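Local coordinates for S-adenosylmethionine dependent methyltransferase (Mesorhizobium loti, PDB 3BKW), which probably transfers a methyl group from S-adenosylmethionine to an acceptor substrate, at residues W60-G65 with A85-G90; G138-S143 with S204-E209; P155-A158 with R164-W167. All blocks are in the same frame, centred on the assembly; numbering follows the deposited sequence. Where two conformers were deposited one is given.

Contact 1 of 3, residues W60-G65 with A85-G90; sequences WAHEHG and AGPDTG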
# COMPACT_ATOMS: atom_id res chain seq x y z
N TRP A 60 16.42 -14.60 18.38
CA TRP A 60 17.20 -13.67 17.54
C TRP A 60 17.31 -12.30 18.23
O TRP A 60 18.40 -11.74 18.32
CB TRP A 60 16.60 -13.53 16.13
CG TRP A 60 17.30 -12.51 15.27
CD1 TRP A 60 18.36 -12.73 14.46
CD2 TRP A 60 17.02 -11.10 15.20
NE1 TRP A 60 18.75 -11.56 13.87
CE2 TRP A 60 17.97 -10.53 14.32
CE3 TRP A 60 16.08 -10.26 15.81
CZ2 TRP A 60 17.98 -9.16 14.00
CZ3 TRP A 60 16.09 -8.90 15.50
CH2 TRP A 60 17.04 -8.36 14.61
N ALA A 61 16.19 -11.79 18.71
CA ALA A 61 16.15 -10.47 19.35
C ALA A 61 17.01 -10.44 20.61
O ALA A 61 17.75 -9.47 20.83
CB ALA A 61 14.71 -10.07 19.67
N HIS A 62 16.90 -11.49 21.42
CA HIS A 62 17.74 -11.61 22.62
C HIS A 62 19.23 -11.67 22.24
O HIS A 62 20.04 -10.93 22.80
CB HIS A 62 17.37 -12.85 23.44
CG HIS A 62 18.20 -13.01 24.68
ND1 HIS A 62 17.92 -12.34 25.85
CD2 HIS A 62 19.33 -13.71 24.91
CE1 HIS A 62 18.83 -12.65 26.76
NE2 HIS A 62 19.69 -13.49 26.22
N GLU A 63 19.57 -12.50 21.26
CA GLU A 63 20.96 -12.58 20.76
C GLU A 63 21.51 -11.22 20.31
O GLU A 63 22.70 -10.94 20.50
CB GLU A 63 21.08 -13.57 19.61
CG GLU A 63 20.91 -15.01 19.98
CD GLU A 63 20.57 -15.92 18.80
OE1 GLU A 63 20.78 -15.53 17.62
OE2 GLU A 63 20.08 -17.05 19.05
N HIS A 64 20.64 -10.37 19.76
CA HIS A 64 21.00 -9.04 19.27
C HIS A 64 20.81 -7.90 20.29
O HIS A 64 20.76 -6.72 19.92
CB HIS A 64 20.34 -8.79 17.91
CG HIS A 64 20.91 -9.65 16.83
ND1 HIS A 64 20.60 -10.98 16.70
CD2 HIS A 64 21.82 -9.37 15.87
CE1 HIS A 64 21.29 -11.49 15.69
NE2 HIS A 64 22.03 -10.53 15.16
N GLY A 65 20.72 -8.26 21.57
CA GLY A 65 20.76 -7.32 22.66
C GLY A 65 19.48 -6.76 23.21
O GLY A 65 19.55 -5.79 23.98
N ALA A 85 14.24 -24.23 24.55
CA ALA A 85 15.30 -23.78 23.64
C ALA A 85 16.22 -22.66 24.19
O ALA A 85 17.22 -22.34 23.55
CB ALA A 85 14.71 -23.36 22.29
N GLY A 86 15.85 -22.04 25.33
CA GLY A 86 16.68 -21.02 26.00
C GLY A 86 16.55 -19.63 25.39
O GLY A 86 15.85 -19.45 24.40
N PRO A 87 17.20 -18.62 26.00
CA PRO A 87 18.04 -18.62 27.19
C PRO A 87 17.22 -18.59 28.49
O PRO A 87 16.00 -18.45 28.44
CB PRO A 87 18.82 -17.32 27.05
CG PRO A 87 17.83 -16.43 26.45
CD PRO A 87 17.07 -17.25 25.47
N ASP A 88 17.91 -18.68 29.61
CA ASP A 88 17.27 -18.70 30.93
C ASP A 88 16.71 -17.35 31.40
O ASP A 88 15.76 -17.35 32.18
CB ASP A 88 18.21 -19.31 31.97
CG ASP A 88 18.55 -20.79 31.66
OD1 ASP A 88 18.37 -21.24 30.51
OD2 ASP A 88 19.00 -21.49 32.58
N THR A 89 17.28 -16.23 30.93
CA THR A 89 16.77 -14.89 31.27
C THR A 89 16.60 -13.99 30.04
O THR A 89 17.25 -14.18 29.02
CB THR A 89 17.64 -14.11 32.30
OG1 THR A 89 18.89 -13.73 31.70
CG2 THR A 89 17.89 -14.95 33.54
N GLY A 90 15.69 -13.03 30.18
CA GLY A 90 15.42 -12.03 29.15
C GLY A 90 14.27 -12.30 28.22
O GLY A 90 13.83 -11.35 27.55
O HOH W 1 16.08 -10.31 25.90
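His-62, in the last turn of the helix that ends at residue 63, faces the loop 85-90, and the two backbones come nearest where its CA lies 6.9 Å from that of Gly-90. The imidazole is carried out to the loop because its CG stands anti to the backbone N (chi1 -180°). There CG of Pro-87 sits over one face, offset toward the rim on the CD2 and NE2 side, 3.6 Å from the centroid of the His-62 ring and 20° off the normal, a CH-pi contact. A cis peptide bond precedes this proline, a geometry that proline tolerates better than other residues. CE1 of His-62 also comes within 3.2 Å of the carbonyl O of Thr-89, a close approach without a hydrogen bond, while a water 2.7 Å from His-62 ND1, in the plane of the ring, donates to Gly-90 O at 3.0 Å. Gly-90 suits its place twice over, since its positive phi favours glycine and a CB there would run into CE1 of His-62. In the Rossmann-like methyltransferase fold this joins the end of helix 56-63 to the loop that leads from helix 76-84 into the edge strand 91-95. The helix stops in a Schellman motif with Gly-65, again at positive phi, as its C-prime residue. Just before it, ND1 of His-64 turns back to Trp-60 O at 2.8 Å; this carbonyl also accepts from His-64 N, the two donors arriving from opposite faces of its plane. Trp-60 itself packs edge-to-face with Trp-32.

Contact 2 of 3, residues G138-S143 with S204-E209; sequences GHFVFS and SGFAIE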
# COMPACT_ATOMS: atom_id res chain seq x y z
N GLY A 138 7.72 4.25 19.48
CA GLY A 138 7.88 2.81 19.29
C GLY A 138 7.36 2.36 17.95
O GLY A 138 6.62 3.10 17.30
N HIS A 139 7.74 1.14 17.54
CA HIS A 139 7.37 0.59 16.23
C HIS A 139 6.61 -0.72 16.31
O HIS A 139 6.70 -1.43 17.28
CB HIS A 139 8.59 0.37 15.34
CG HIS A 139 9.27 1.64 14.93
ND1 HIS A 139 10.26 2.23 15.67
CD2 HIS A 139 9.08 2.44 13.85
CE1 HIS A 139 10.67 3.33 15.07
NE2 HIS A 139 9.96 3.49 13.97
N PHE A 140 5.84 -0.98 15.25
CA PHE A 140 5.10 -2.21 15.04
C PHE A 140 5.50 -2.67 13.64
O PHE A 140 5.24 -1.95 12.68
CB PHE A 140 3.61 -1.96 15.17
CG PHE A 140 2.73 -3.18 15.00
CD1 PHE A 140 3.17 -4.49 15.26
CD2 PHE A 140 1.38 -2.99 14.70
CE1 PHE A 140 2.31 -5.59 15.13
CE2 PHE A 140 0.53 -4.08 14.60
CZ PHE A 140 0.98 -5.37 14.81
N VAL A 141 6.16 -3.82 13.55
CA VAL A 141 6.66 -4.35 12.30
C VAL A 141 6.08 -5.75 12.14
O VAL A 141 6.24 -6.60 13.02
CB VAL A 141 8.19 -4.39 12.30
CG1 VAL A 141 8.74 -5.00 11.00
CG2 VAL A 141 8.76 -2.99 12.49
N PHE A 142 5.36 -5.98 11.05
CA PHE A 142 4.71 -7.25 10.86
C PHE A 142 4.57 -7.69 9.42
O PHE A 142 4.57 -6.86 8.50
CB PHE A 142 3.33 -7.23 11.55
CG PHE A 142 2.32 -6.27 10.94
CD1 PHE A 142 1.42 -6.74 9.97
CD2 PHE A 142 2.24 -4.92 11.33
CE1 PHE A 142 0.45 -5.89 9.40
CE2 PHE A 142 1.26 -4.05 10.76
CZ PHE A 142 0.37 -4.55 9.78
N SER A 143 4.44 -9.01 9.25
CA SER A 143 4.19 -9.61 7.96
C SER A 143 2.86 -10.32 7.98
O SER A 143 2.45 -10.88 9.01
CB SER A 143 5.28 -10.60 7.58
OG SER A 143 5.38 -11.64 8.53
N SER A 204 -5.89 3.97 13.98
CA SER A 204 -5.45 3.47 15.29
C SER A 204 -4.34 4.32 15.96
O SER A 204 -4.00 4.06 17.11
CB SER A 204 -5.03 2.00 15.18
OG SER A 204 -6.13 1.19 14.80
N GLY A 205 -3.79 5.31 15.25
CA GLY A 205 -2.77 6.22 15.78
C GLY A 205 -1.35 6.08 15.27
O GLY A 205 -0.47 6.83 15.70
N PHE A 206 -1.13 5.17 14.32
CA PHE A 206 0.20 4.91 13.76
C PHE A 206 0.48 5.77 12.55
O PHE A 206 -0.44 6.16 11.81
CB PHE A 206 0.34 3.43 13.32
CG PHE A 206 0.41 2.44 14.45
CD1 PHE A 206 1.62 2.20 15.10
CD2 PHE A 206 -0.71 1.72 14.83
CE1 PHE A 206 1.71 1.27 16.13
CE2 PHE A 206 -0.63 0.75 15.86
CZ PHE A 206 0.59 0.54 16.52
N ALA A 207 1.76 6.06 12.35
CA ALA A 207 2.24 6.69 11.14
C ALA A 207 2.82 5.53 10.34
O ALA A 207 3.55 4.72 10.90
CB ALA A 207 3.30 7.68 11.45
N ILE A 208 2.51 5.43 9.05
CA ILE A 208 3.11 4.39 8.18
C ILE A 208 4.57 4.79 7.93
O ILE A 208 4.86 5.92 7.51
CB ILE A 208 2.39 4.23 6.81
CG1 ILE A 208 0.88 4.05 7.00
CG2 ILE A 208 3.03 3.12 5.96
CD1 ILE A 208 0.48 2.91 7.98
N GLU A 209 5.49 3.87 8.19
CA GLU A 209 6.92 4.09 8.00
C GLU A 209 7.47 3.41 6.74
O GLU A 209 8.30 3.98 6.04
CB GLU A 209 7.68 3.63 9.25
CG GLU A 209 9.19 3.84 9.18
CD GLU A 209 9.87 3.67 10.52
OE1 GLU A 209 9.53 4.42 11.45
OE2 GLU A 209 10.79 2.82 10.63
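With CG of His-139 beside its backbone N (chi1 -67°) and the Glu-209 chain extended from a CG anti to N, imidazole and carboxylate meet although the backbones stay well apart, 8.7 Å between the nearest CA atoms, those of His-139 and Phe-206. NE2 of His-139 donates to Glu-209 OE1 at 2.7 Å. The oxygen lies at the ring edge, near its plane; NE2 meets it on the syn side, somewhat out of the carboxylate plane, the two planes standing steeply to each other, and the bond is bent, 131° at the hydrogen. A carboxylate suits this place because OE1 also forms a salt bridge with Arg-242, whose positive charge probably favours the ionised form. Arg-242 belongs to strand 236-242, which runs between strands 138-145 and 207-213 in the central methyltransferase sheet; the contact therefore reaches across an intervening antiparallel strand. On the other side of strand 138-145 from His-139, the long Phe-206 side chain reaches from the loop just before strand 207-213 to Phe-140, its CE1 3.9 Å from Phe-140 CB. The rings form an oblique pair, planes at 40°, neither stacked nor edge-to-face. Phe-142 CD2 lies over the centre of the Phe-140 ring, and Phe-127 and Val-130 of helix 123-133 also pack against Phe-140.

Contact 3 of 3, residues P155-A158 with R164-W167; sequences PGWA and RRTW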
# COMPACT_ATOMS: atom_id res chain seq x y z
N PRO A 155 -7.22 -20.17 -5.37
CA PRO A 155 -5.87 -19.65 -5.56
C PRO A 155 -4.94 -20.68 -6.15
O PRO A 155 -5.04 -21.87 -5.84
CB PRO A 155 -5.44 -19.27 -4.14
CG PRO A 155 -6.22 -20.17 -3.28
CD PRO A 155 -7.52 -20.38 -3.94
N GLY A 156 -4.06 -20.21 -7.02
CA GLY A 156 -3.09 -21.07 -7.68
C GLY A 156 -2.57 -20.44 -8.94
O GLY A 156 -3.10 -19.46 -9.43
N TRP A 157 -1.52 -21.05 -9.48
CA TRP A 157 -0.95 -20.60 -10.73
C TRP A 157 -1.76 -21.14 -11.91
O TRP A 157 -2.31 -22.24 -11.85
CB TRP A 157 0.47 -21.09 -10.89
CG TRP A 157 1.42 -20.62 -9.84
CD1 TRP A 157 1.94 -21.35 -8.82
CD2 TRP A 157 1.96 -19.29 -9.69
NE1 TRP A 157 2.78 -20.58 -8.06
CE2 TRP A 157 2.82 -19.32 -8.57
CE3 TRP A 157 1.83 -18.10 -10.41
CZ2 TRP A 157 3.54 -18.20 -8.15
CZ3 TRP A 157 2.55 -16.97 -10.00
CH2 TRP A 157 3.39 -17.03 -8.88
N ALA A 158 -1.82 -20.34 -12.96
CA ALA A 158 -2.44 -20.70 -14.24
C ALA A 158 -1.36 -20.54 -15.31
O ALA A 158 -0.52 -19.64 -15.21
CB ALA A 158 -3.65 -19.82 -14.52
N ARG A 164 3.03 -18.78 -20.41
CA ARG A 164 3.41 -17.85 -19.37
C ARG A 164 2.68 -18.19 -18.06
O ARG A 164 1.49 -18.50 -18.06
CB ARG A 164 3.05 -16.41 -19.79
CG ARG A 164 3.46 -15.33 -18.82
CD ARG A 164 2.99 -13.96 -19.28
NE ARG A 164 3.63 -13.53 -20.53
CZ ARG A 164 3.08 -13.49 -21.76
NH1 ARG A 164 1.81 -13.83 -21.99
NH2 ARG A 164 3.83 -13.07 -22.78
N ARG A 165 3.43 -18.13 -16.95
CA ARG A 165 2.88 -18.37 -15.62
C ARG A 165 2.13 -17.11 -15.19
O ARG A 165 2.66 -16.02 -15.26
CB ARG A 165 4.01 -18.68 -14.62
CG ARG A 165 3.57 -18.86 -13.16
CD ARG A 165 4.73 -19.24 -12.22
NE ARG A 165 5.86 -18.30 -12.30
CZ ARG A 165 6.98 -18.46 -13.02
NH1 ARG A 165 7.22 -19.54 -13.77
NH2 ARG A 165 7.90 -17.49 -13.00
N THR A 166 0.88 -17.29 -14.72
CA THR A 166 0.06 -16.17 -14.22
C THR A 166 -0.64 -16.55 -12.93
O THR A 166 -0.78 -17.74 -12.62
CB THR A 166 -1.01 -15.72 -15.22
OG1 THR A 166 -2.02 -16.73 -15.36
CG2 THR A 166 -0.39 -15.43 -16.57
N TRP A 167 -1.07 -15.52 -12.20
CA TRP A 167 -1.78 -15.66 -10.93
C TRP A 167 -3.14 -14.98 -11.07
O TRP A 167 -3.24 -13.74 -10.94
CB TRP A 167 -0.97 -15.03 -9.79
CG TRP A 167 -1.61 -15.20 -8.43
CD1 TRP A 167 -2.40 -14.31 -7.79
CD2 TRP A 167 -1.52 -16.35 -7.58
NE1 TRP A 167 -2.77 -14.80 -6.58
CE2 TRP A 167 -2.27 -16.06 -6.42
CE3 TRP A 167 -0.85 -17.58 -7.66
CZ2 TRP A 167 -2.39 -16.96 -5.34
CZ3 TRP A 167 -0.97 -18.51 -6.58
CH2 TRP A 167 -1.75 -18.18 -5.44
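Two backbone hydrogen bonds join Ala-158 and Thr-166 as an antiparallel, hydrogen-bonded pair: Ala-158 N reaches Thr-166 O at 2.8 Å and almost straight (175°), and Thr-166 N returns to Ala-158 O at 2.8 Å. The small Ala-158 lets its CB lie 3.6 Å from Thr-166 OG1 on the same face of the ladder. Aromatic contacts centre on Trp-157, which receives the edge of Trp-167 on one face, the centroids of their six-membered rings 5.2 Å apart and the planes at 75°. Over the opposite face, in the conformer described, Arg-165 CD lies 3.7 Å from the centroid of the six-membered ring of Trp-157, a CH-pi contact. The guanidinium rises above that face on edge, too far for more than a weak cation-pi attraction, its NE paired with Asp-232 in a salt bridge. The Gly-156 peptide lies over one face of the Trp-167 indole, which Pro-155 CB also meets; glycine is needed because, at these backbone angles, a CB would jam against Pro-155 O. Replacing Trp-167 by alanine is likely to leave one face of Trp-157 and the Gly-156 peptide without their partner. Trp-167 NE1 bonds the Ile-148 carbonyl of helix 147-150, tying the hairpin of strands 158-159 and 165-169 back to that helix, while Trp-167 also pairs in an antiparallel ladder with a strand of the second subunit, continuing the sheet across the interface.

How the contacts relate
From the N terminus, contact 1 comes first: residues 60-65 and 85-90 close a loop holding strand 68-73 and helix 76-84, at the outer-strand end of the central sheet. That loop is complete before contact 2 opens at 138-143. Contact 2 closes only at 204-209, tying strand 138-145 to strand 207-213, the opposite outermost strand. Contact 3, the short hairpin closure of 155-158 with 164-167, is nested inside that long loop, in a part that projects from the sheet. Contacts 1 and 3 lie on opposite sides of the chain's centre, their own centres about 41 Å apart. Contacts 2 and 3 both touch the second subunit.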